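PDB 3BBJ: putative thioesterase II from Thermobifida fusca, which is probably an acyl-CoA thioesterase-like hydrolase of the hotdog superfamily that cleaves thioesters, although its substrate is not established. Local coordinates for residues L94-G98 against R99-T103; L192-L195 against P196-V199; I126-Q129 against H130-R133. All blocks are in the same frame, centred on the assembly; numbering follows the deposited sequence.

Contact 1. Residues L94-G98 against R99-T103; sequences LFQEG and RTILT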
ATOM      1  N   LEU A  94      -5.359  16.404   7.695  1.00 51.79           N
ATOM      2  CA  LEU A  94      -6.483  17.291   7.389  1.00 50.81           C
ATOM      3  C   LEU A  94      -7.466  17.335   8.546  1.00 51.47           C
ATOM      4  O   LEU A  94      -7.877  16.289   9.055  1.00 48.12           O
ATOM      5  CB  LEU A  94      -7.210  16.828   6.137  1.00 50.29           C
ATOM      6  CG  LEU A  94      -8.399  17.656   5.672  1.00 50.69           C
ATOM      7  CD1 LEU A  94      -7.950  19.077   5.314  1.00 48.39           C
ATOM      8  CD2 LEU A  94      -9.068  16.968   4.473  1.00 48.77           C
ATOM      9  N   PHE A  95      -7.835  18.565   8.933  1.00 53.39           N
ATOM     10  CA  PHE A  95      -8.785  18.815  10.013  1.00 54.28           C
ATOM     11  C   PHE A  95      -9.993  19.578   9.511  1.00 55.59           C
ATOM     12  O   PHE A  95      -9.898  20.398   8.602  1.00 55.38           O
ATOM     13  CB  PHE A  95      -8.141  19.647  11.100  1.00 52.96           C
ATOM     14  CG  PHE A  95      -6.993  18.986  11.766  1.00 49.55           C
ATOM     15  CD1 PHE A  95      -5.731  19.020  11.191  1.00 49.72           C
ATOM     16  CD2 PHE A  95      -7.154  18.361  12.987  1.00 48.27           C
ATOM     17  CE1 PHE A  95      -4.647  18.406  11.826  1.00 53.42           C
ATOM     18  CE2 PHE A  95      -6.064  17.747  13.630  1.00 51.17           C
ATOM     19  CZ  PHE A  95      -4.814  17.770  13.047  1.00 47.64           C
ATOM     20  N   GLN A  96     -11.141  19.299  10.111  1.00 59.03           N
ATOM     21  CA  GLN A  96     -12.369  20.007   9.776  1.00 59.95           C
ATOM     22  C   GLN A  96     -13.317  19.931  10.964  1.00 63.26           C
ATOM     23  O   GLN A  96     -13.660  18.832  11.430  1.00 64.64           O
ATOM     24  CB  GLN A  96     -13.027  19.432   8.513  1.00 58.79           C
ATOM     25  CG  GLN A  96     -14.002  20.406   7.855  1.00 57.74           C
ATOM     26  CD  GLN A  96     -14.785  19.814   6.679  1.00 57.96           C
ATOM     27  OE1 GLN A  96     -15.293  18.691   6.751  1.00 47.33           O
ATOM     28  NE2 GLN A  96     -14.906  20.594   5.598  1.00 43.76           N
ATOM     29  N   GLU A  97     -13.744  21.103  11.431  1.00 66.40           N
ATOM     30  CA  GLU A  97     -14.632  21.238  12.588  1.00 68.16           C
ATOM     31  C   GLU A  97     -14.020  20.568  13.801  1.00 67.76           C
ATOM     32  O   GLU A  97     -14.665  19.782  14.482  1.00 67.56           O
ATOM     33  CB  GLU A  97     -16.028  20.678  12.303  1.00 67.97           C
ATOM     34  CG  GLU A  97     -16.749  21.363  11.151  1.00 72.42           C
ATOM     35  CD  GLU A  97     -18.263  21.207  11.232  1.00 77.61           C
ATOM     36  OE1 GLU A  97     -18.842  21.509  12.308  1.00 81.18           O
ATOM     37  OE2 GLU A  97     -18.874  20.799  10.221  1.00 79.82           O
ATOM     38  N   GLY A  98     -12.751  20.871  14.033  1.00 68.79           N
ATOM     39  CA  GLY A  98     -12.019  20.374  15.183  1.00 69.24           C
ATOM     40  C   GLY A  98     -11.759  18.882  15.232  1.00 69.65           C
ATOM     41  O   GLY A  98     -11.384  18.365  16.285  1.00 69.79           O
ATOM     42  N   ARG A  99     -11.940  18.186  14.111  1.00 69.31           N
ATOM     43  CA  ARG A  99     -11.751  16.735  14.071  1.00 69.24           C
ATOM     44  C   ARG A  99     -10.824  16.337  12.928  1.00 64.82           C
ATOM     45  O   ARG A  99     -10.860  16.958  11.853  1.00 63.67           O
ATOM     46  CB  ARG A  99     -13.114  16.041  13.955  1.00 69.40           C
ATOM     47  CG  ARG A  99     -13.926  16.088  15.267  1.00 73.97           C
ATOM     48  CD  ARG A  99     -15.369  15.599  15.115  1.00 75.21           C
ATOM     49  NE  ARG A  99     -16.174  16.492  14.271  1.00 86.98           N
ATOM     50  CZ  ARG A  99     -17.509  16.462  14.162  1.00 88.41           C
ATOM     51  NH1 ARG A  99     -18.233  15.581  14.853  1.00 87.65           N
ATOM     52  NH2 ARG A  99     -18.128  17.331  13.358  1.00 84.33           N
ATOM     53  N   THR A 100      -9.984  15.326  13.167  1.00 60.37           N
ATOM     54  CA  THR A 100      -9.090  14.832  12.124  1.00 58.47           C
ATOM     55  C   THR A 100      -9.884  14.002  11.113  1.00 55.72           C
ATOM     56  O   THR A 100     -10.661  13.133  11.466  1.00 53.69           O
ATOM     57  CB  THR A 100      -7.872  14.031  12.667  1.00 59.81           C
ATOM     58  OG1 THR A 100      -8.318  12.961  13.506  1.00 61.11           O
ATOM     59  CG2 THR A 100      -6.930  14.936  13.456  1.00 56.15           C
ATOM     60  N   ILE A 101      -9.678  14.300   9.839  1.00 54.01           N
ATOM     61  CA  ILE A 101     -10.382  13.633   8.756  1.00 52.19           C
ATOM     62  C   ILE A 101      -9.541  12.462   8.209  1.00 52.18           C
ATOM     63  O   ILE A 101      -9.988  11.305   8.149  1.00 50.45           O
ATOM     64  CB  ILE A 101     -10.656  14.658   7.623  1.00 51.60           C
ATOM     65  CG1 ILE A 101     -11.426  15.879   8.169  1.00 50.74           C
ATOM     66  CG2 ILE A 101     -11.362  14.007   6.414  1.00 50.02           C
ATOM     67  CD1 ILE A 101     -12.786  15.577   8.804  1.00 51.12           C
ATOM     68  N   LEU A 102      -8.296  12.800   7.883  1.00 52.71           N
ATOM     69  CA  LEU A 102      -7.413  11.972   7.105  1.00 51.38           C
ATOM     70  C   LEU A 102      -5.975  12.354   7.385  1.00 51.04           C
ATOM     71  O   LEU A 102      -5.676  13.531   7.553  1.00 51.05           O
ATOM     72  CB  LEU A 102      -7.700  12.281   5.631  1.00 53.85           C
ATOM     73  CG  LEU A 102      -6.883  11.597   4.533  1.00 53.53           C
ATOM     74  CD1 LEU A 102      -7.115  10.087   4.598  1.00 54.55           C
ATOM     75  CD2 LEU A 102      -7.286  12.162   3.201  1.00 50.13           C
ATOM     76  N   THR A 103      -5.089  11.359   7.434  1.00 50.99           N
ATOM     77  CA  THR A 103      -3.649  11.612   7.521  1.00 49.55           C
ATOM     78  C   THR A 103      -2.905  10.854   6.422  1.00 48.64           C
ATOM     79  O   THR A 103      -3.244   9.727   6.095  1.00 47.86           O
ATOM     80  CB  THR A 103      -3.052  11.257   8.882  1.00 48.20           C
ATOM     81  OG1 THR A 103      -1.678  11.661   8.901  1.00 54.95           O
ATOM     82  CG2 THR A 103      -3.137   9.777   9.157  1.00 46.14           C
TER
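Gln96 and Arg99 close the tip of a beta hairpin formed by strands 88-96 and 99-109. Glu97 and Gly98 make the corner of a type I' turn between them. Gln96 N donates to Arg99 O at 2.9 Å. The return bond, from Arg99 N to Gln96 O, is longer at 3.3 Å. Leu94 holds the strands together further along. Its N bonds to Leu102 O at 2.9 Å, and its O receives Ile101 N at 2.8 Å. Both bonds are close to straight, with N-H...O angles of 175°. Two residues, Ile101 and Leu102, thus lie opposite Leu94 in a beta bulge.

The bulge brings Ile101 against the apolar parts of Leu94 and Gln96. With its CG1 beside the backbone N (chi1 -56°), Ile101 sets CD1 3.9 Å from Gln96 CB. Its CB lies 4.2 Å from Leu94 CD2. Helix 38-51 covers this group with Leu41 and Leu45. Phe95 and Thr100 lie side by side on the other face of the hairpin. The modelled closeness of ring and methyl is doubtful. Thr100 also packs on Leu81 of the second subunit.

At the exposed tip the Arg99 chain bends at chi3, and the guanidinium comes to lie with Gln96 O at its edge. A sulfate ion is about 3 Å from the side chain. Arg99 NH2 is 4.4 Å from Glu97 OE1, too far for a salt bridge.

The chemistry divides the hairpin into an apolar face under the helix and a charged tip. Backbone bonds shape that tip, and the buried Gln96 NE2 is satisfied by the carbonyls of Ser70 and Pro73.

Contact 2. Residues L192-L195 against P196-V199; sequences LAFL and PLAV
The Phe194 ring leans forward along helix 191-198 and lies over Ala198, one turn further on. Ala198 CB sits over one ring face, 3.9 Å from the centroid and 21° off the normal. This is a CH-pi contact, offset toward the ring rim near CE2 and CZ. Leu197 meets the same ring differently. Its CD2 comes in at the edge, near the ring plane, 4.2 Å from Phe194 CE1. The ring takes this place because Phe194 CG is anti to the backbone N (chi1 166°), which swings it toward the later turn.

Without the ring, as with an alanine at Phe194, Ala198 CB is likely to lose its aromatic cover and Leu197 CD2 its edge contact, opening a gap on this side of the helix.

Between Phe194 and Ala198 the helix is kinked at Pro196, whose N has no hydrogen to give. Leu192 O therefore lacks its usual helical donor and takes Gln46 NE2 of helix 38-51 instead. Pro196 CD lies 3.3 Å from Ala193 O, where the proline ring lies against the preceding turn. Past the kink, Ala198 N bonds to Phe194 O at 2.8 Å. Leu197 N adds a weak bond to the same oxygen. Val199 N then reaches Leu195 O at 3.0 Å.

The segment is buried between helix 38-51 and strands 217-224 and 246-254. Leu195 packs on Trp222 and Leu253, while Pro196 rests on Thr43. The side chains facing the strands are mainly apolar, whereas helix 38-51 brings polar ones. The chemistry implies that the proline costs the helix regular backbone bonds at the kink. A side-chain amide from the neighbouring helix makes good the one lost at Leu192 O.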
ATOM      1  N   LEU A 192       0.417  15.096 -12.560  1.00 49.96           N
ATOM      2  CA  LEU A 192       0.936  14.601 -11.290  1.00 49.97           C
ATOM      3  C   LEU A 192       0.058  15.015 -10.144  1.00 49.06           C
ATOM      4  O   LEU A 192      -0.100  14.270  -9.172  1.00 48.38           O
ATOM      5  CB  LEU A 192       2.353  15.100 -11.063  1.00 48.89           C
ATOM      6  CG  LEU A 192       3.362  14.509 -12.040  1.00 49.43           C
ATOM      7  CD1 LEU A 192       4.617  15.398 -12.111  1.00 44.43           C
ATOM      8  CD2 LEU A 192       3.690  13.071 -11.619  1.00 45.08           C
ATOM      9  N   ALA A 193      -0.511  16.212 -10.267  1.00 48.31           N
ATOM     10  CA  ALA A 193      -1.417  16.753  -9.259  1.00 47.84           C
ATOM     11  C   ALA A 193      -2.712  15.949  -9.223  1.00 46.43           C
ATOM     12  O   ALA A 193      -3.343  15.828  -8.187  1.00 47.58           O
ATOM     13  CB  ALA A 193      -1.715  18.237  -9.563  1.00 45.90           C
ATOM     14  N   PHE A 194      -3.081  15.387 -10.373  1.00 47.31           N
ATOM     15  CA  PHE A 194      -4.360  14.680 -10.572  1.00 46.25           C
ATOM     16  C   PHE A 194      -4.301  13.187 -10.238  1.00 45.84           C
ATOM     17  O   PHE A 194      -5.331  12.572  -9.984  1.00 47.38           O
ATOM     18  CB  PHE A 194      -4.796  14.888 -12.031  1.00 46.64           C
ATOM     19  CG  PHE A 194      -5.910  13.974 -12.505  1.00 44.36           C
ATOM     20  CD1 PHE A 194      -7.189  14.080 -11.986  1.00 44.53           C
ATOM     21  CD2 PHE A 194      -5.684  13.068 -13.542  1.00 46.10           C
ATOM     22  CE1 PHE A 194      -8.219  13.254 -12.448  1.00 48.93           C
ATOM     23  CE2 PHE A 194      -6.709  12.235 -14.018  1.00 44.44           C
ATOM     24  CZ  PHE A 194      -7.980  12.333 -13.471  1.00 45.03           C
ATOM     25  N   LEU A 195      -3.102  12.606 -10.228  1.00 45.76           N
ATOM     26  CA  LEU A 195      -2.954  11.172  -9.932  1.00 44.50           C
ATOM     27  C   LEU A 195      -3.635  10.749  -8.616  1.00 44.41           C
ATOM     28  O   LEU A 195      -4.369   9.761  -8.600  1.00 44.25           O
ATOM     29  CB  LEU A 195      -1.476  10.742  -9.980  1.00 44.78           C
ATOM     30  CG  LEU A 195      -0.831  10.738 -11.379  1.00 44.69           C
ATOM     31  CD1 LEU A 195       0.602  10.288 -11.345  1.00 44.23           C
ATOM     32  CD2 LEU A 195      -1.621   9.848 -12.335  1.00 50.69           C
ATOM     33  N   PRO A 196      -3.423  11.502  -7.522  1.00 44.74           N
ATOM     34  CA  PRO A 196      -4.078  11.111  -6.256  1.00 45.11           C
ATOM     35  C   PRO A 196      -5.609  11.068  -6.316  1.00 45.97           C
ATOM     36  O   PRO A 196      -6.242  10.253  -5.605  1.00 47.08           O
ATOM     37  CB  PRO A 196      -3.580  12.150  -5.239  1.00 46.37           C
ATOM     38  CG  PRO A 196      -2.943  13.265  -6.048  1.00 47.64           C
ATOM     39  CD  PRO A 196      -2.562  12.696  -7.387  1.00 45.02           C
ATOM     40  N   LEU A 197      -6.216  11.915  -7.152  1.00 44.92           N
ATOM     41  CA  LEU A 197      -7.663  11.832  -7.385  1.00 45.50           C
ATOM     42  C   LEU A 197      -7.989  10.672  -8.319  1.00 45.11           C
ATOM     43  O   LEU A 197      -8.927   9.903  -8.074  1.00 45.69           O
ATOM     44  CB  LEU A 197      -8.231  13.140  -7.973  1.00 46.27           C
ATOM     45  CG  LEU A 197      -9.718  13.134  -8.399  1.00 45.21           C
ATOM     46  CD1 LEU A 197     -10.619  12.693  -7.273  1.00 48.13           C
ATOM     47  CD2 LEU A 197     -10.164  14.490  -8.885  1.00 44.37           C
ATOM     48  N   ALA A 198      -7.221  10.563  -9.394  1.00 43.61           N
ATOM     49  CA  ALA A 198      -7.406   9.515 -10.408  1.00 42.67           C
ATOM     50  C   ALA A 198      -7.473   8.119  -9.810  1.00 43.65           C
ATOM     51  O   ALA A 198      -8.343   7.342 -10.157  1.00 46.25           O
ATOM     52  CB  ALA A 198      -6.296   9.595 -11.440  1.00 40.84           C
ATOM     53  N   VAL A 199      -6.584   7.809  -8.878  1.00 44.82           N
ATOM     54  CA  VAL A 199      -6.526   6.474  -8.282  1.00 45.28           C
ATOM     55  C   VAL A 199      -7.811   6.116  -7.517  1.00 45.86           C
ATOM     56  O   VAL A 199      -8.061   4.939  -7.250  1.00 45.54           O
ATOM     57  CB  VAL A 199      -5.303   6.314  -7.309  1.00 41.95           C
ATOM     58  CG1 VAL A 199      -4.012   6.720  -7.963  1.00 45.95           C
ATOM     59  CG2 VAL A 199      -5.482   7.134  -6.069  1.00 43.64           C
TER

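Contact 3. Residues I126-Q129 against H130-R133; sequences IPPQ and HQCR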
ATOM      1  N   ILE A 126      -5.946  -2.987 -23.465  1.00 65.90           N
ATOM      2  CA  ILE A 126      -7.146  -2.181 -23.242  1.00 63.97           C
ATOM      3  C   ILE A 126      -7.557  -1.595 -24.592  1.00 65.02           C
ATOM      4  O   ILE A 126      -6.708  -1.071 -25.311  1.00 64.31           O
ATOM      5  CB  ILE A 126      -6.920  -1.024 -22.247  1.00 63.74           C
ATOM      6  CG1 ILE A 126      -6.385  -1.557 -20.909  1.00 64.29           C
ATOM      7  CG2 ILE A 126      -8.218  -0.263 -22.039  1.00 57.99           C
ATOM      8  CD1 ILE A 126      -6.361  -0.528 -19.793  1.00 61.39           C
ATOM      9  N   PRO A 127      -8.853  -1.704 -24.954  1.00 65.50           N
ATOM     10  CA  PRO A 127      -9.323  -1.148 -26.212  1.00 65.16           C
ATOM     11  C   PRO A 127      -9.051   0.345 -26.306  1.00 65.81           C
ATOM     12  O   PRO A 127      -9.013   1.017 -25.280  1.00 66.22           O
ATOM     13  CB  PRO A 127     -10.829  -1.376 -26.156  1.00 65.01           C
ATOM     14  CG  PRO A 127     -11.032  -2.466 -25.191  1.00 65.56           C
ATOM     15  CD  PRO A 127      -9.935  -2.370 -24.207  1.00 65.69           C
ATOM     16  N   PRO A 128      -8.855   0.868 -27.527  1.00 66.33           N
ATOM     17  CA  PRO A 128      -8.676   2.320 -27.675  1.00 66.11           C
ATOM     18  C   PRO A 128      -9.823   3.119 -27.065  1.00 65.74           C
ATOM     19  O   PRO A 128     -10.953   2.628 -26.983  1.00 63.76           O
ATOM     20  CB  PRO A 128      -8.639   2.520 -29.190  1.00 65.99           C
ATOM     21  CG  PRO A 128      -8.208   1.204 -29.743  1.00 66.22           C
ATOM     22  CD  PRO A 128      -8.756   0.160 -28.817  1.00 65.76           C
ATOM     23  N   GLN A 129      -9.519   4.339 -26.636  1.00 66.21           N
ATOM     24  CA  GLN A 129     -10.504   5.210 -26.011  1.00 67.08           C
ATOM     25  C   GLN A 129     -11.759   5.399 -26.885  1.00 70.04           C
ATOM     26  O   GLN A 129     -12.872   5.493 -26.359  1.00 69.40           O
ATOM     27  CB  GLN A 129      -9.875   6.568 -25.692  1.00 66.07           C
ATOM     28  CG  GLN A 129     -10.706   7.438 -24.757  1.00 65.19           C
ATOM     29  CD  GLN A 129     -10.004   8.717 -24.380  1.00 64.41           C
ATOM     30  OE1 GLN A 129      -9.065   9.127 -25.045  1.00 63.32           O
ATOM     31  NE2 GLN A 129     -10.456   9.357 -23.308  1.00 58.07           N
ATOM     32  N   HIS A 130     -11.578   5.445 -28.205  1.00 72.93           N
ATOM     33  CA  HIS A 130     -12.699   5.644 -29.125  1.00 75.28           C
ATOM     34  C   HIS A 130     -13.652   4.442 -29.165  1.00 75.25           C
ATOM     35  O   HIS A 130     -14.834   4.606 -29.448  1.00 75.12           O
ATOM     36  CB  HIS A 130     -12.211   6.031 -30.533  1.00 76.34           C
ATOM     37  CG  HIS A 130     -11.633   4.898 -31.332  1.00 81.27           C
ATOM     38  ND1 HIS A 130     -10.274   4.723 -31.502  1.00 84.92           N
ATOM     39  CD2 HIS A 130     -12.230   3.908 -32.042  1.00 83.51           C
ATOM     40  CE1 HIS A 130     -10.061   3.667 -32.269  1.00 83.50           C
ATOM     41  NE2 HIS A 130     -11.230   3.152 -32.607  1.00 82.86           N
ATOM     42  N   GLN A 131     -13.146   3.242 -28.870  1.00 75.41           N
ATOM     43  CA  GLN A 131     -14.005   2.047 -28.798  1.00 75.90           C
ATOM     44  C   GLN A 131     -14.676   1.900 -27.433  1.00 74.10           C
ATOM     45  O   GLN A 131     -15.526   1.032 -27.252  1.00 73.19           O
ATOM     46  CB  GLN A 131     -13.214   0.773 -29.110  1.00 75.78           C
ATOM     47  CG  GLN A 131     -12.778   0.641 -30.565  1.00 77.69           C
ATOM     48  CD  GLN A 131     -11.937  -0.605 -30.807  1.00 79.91           C
ATOM     49  OE1 GLN A 131     -12.207  -1.678 -30.249  1.00 87.43           O
ATOM     50  NE2 GLN A 131     -10.899  -0.467 -31.629  1.00 86.01           N
ATOM     51  N   CYS A 132     -14.289   2.746 -26.480  1.00 73.34           N
ATOM     52  CA  CYS A 132     -14.820   2.694 -25.117  1.00 71.67           C
ATOM     53  C   CYS A 132     -16.112   3.489 -24.999  1.00 71.71           C
ATOM     54  O   CYS A 132     -16.418   4.338 -25.841  1.00 71.48           O
ATOM     55  CB  CYS A 132     -13.796   3.222 -24.102  1.00 71.29           C
ATOM     56  SG  CYS A 132     -12.348   2.176 -23.912  1.00 64.11           S
ATOM     57  N   ARG A 133     -16.830   3.226 -23.912  1.00 71.14           N
ATOM     58  CA  ARG A 133     -18.154   3.765 -23.695  1.00 71.45           C
ATOM     59  C   ARG A 133     -18.263   4.563 -22.396  1.00 69.84           C
ATOM     60  O   ARG A 133     -17.866   4.106 -21.330  1.00 67.72           O
ATOM     61  CB  ARG A 133     -19.140   2.600 -23.696  1.00 72.78           C
ATOM     62  CG  ARG A 133     -20.594   3.007 -23.764  1.00 79.96           C
ATOM     63  CD  ARG A 133     -21.452   1.821 -24.169  1.00 88.02           C
ATOM     64  NE  ARG A 133     -22.867   2.033 -23.880  1.00 90.30           N
ATOM     65  CZ  ARG A 133     -23.824   1.146 -24.137  1.00 95.10           C
ATOM     66  NH1 ARG A 133     -23.529  -0.024 -24.704  1.00 95.81           N
ATOM     67  NH2 ARG A 133     -25.086   1.430 -23.823  1.00 96.74           N
TER
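Pro128 and Gln131 bracket a tight turn in the loop before strand 133-134. Two type I turns overlap here, spanning Pro128-Gln131 and Gln129-Cys132. Gln131 N bonds to Pro128 O at 3.0 Å, and Cys132 N bonds to Gln129 O at 3.1 Å. Both bonds are bent at the hydrogen (135° and 147°). They still wind the chain into a compact turn.

The firmer side faces the protein. Cys132 has its sulfur beside the backbone N (chi1 -68°), which turns SG back toward the two prolines. SG lies 3.8 Å from Pro127 O, and the Cys132 side chain packs on Tyr177 of strand 173-180. Tyr177 OH bonds to Pro127 O as well, and Gln129 NE2 is held by Asp154. These partners anchor the inner face of the turn.

The outer side is looser and open to solvent. There Pro128, His130 and Gln131 point the same way, side by side, with the proline in the middle. The His130 ring meets Pro128 CB obliquely through ND1 and CE1. Gln131 extends along the other part of the proline ring, near CG and CD. Across this turn the two solvent-exposed ends meet Pro128 by van der Waals contact only. The amide contact is made by Gln131 NE2, 3.6 Å from Pro128 CD.

Along the chain the order is contact 1, contact 3, contact 2. Contact 1 belongs to the N-terminal acyl-CoA thioesterase domain, and the other two to the C-terminal one, consistent with two hotdog units in one chain. Contact 2 is near the centre of the chain. Its centre is about 21 Å from those of contacts 1 and 3, which are about 39 Å apart on opposite sides. None touches another. Strand 173-180 backs contact 3. Helix 38-51 of the N-terminal unit packs on both contact 1 and helix 191-198 of the C-terminal unit. The two units are thus joined through the middle of the chain, while contact 1 meets the second subunit at Thr100.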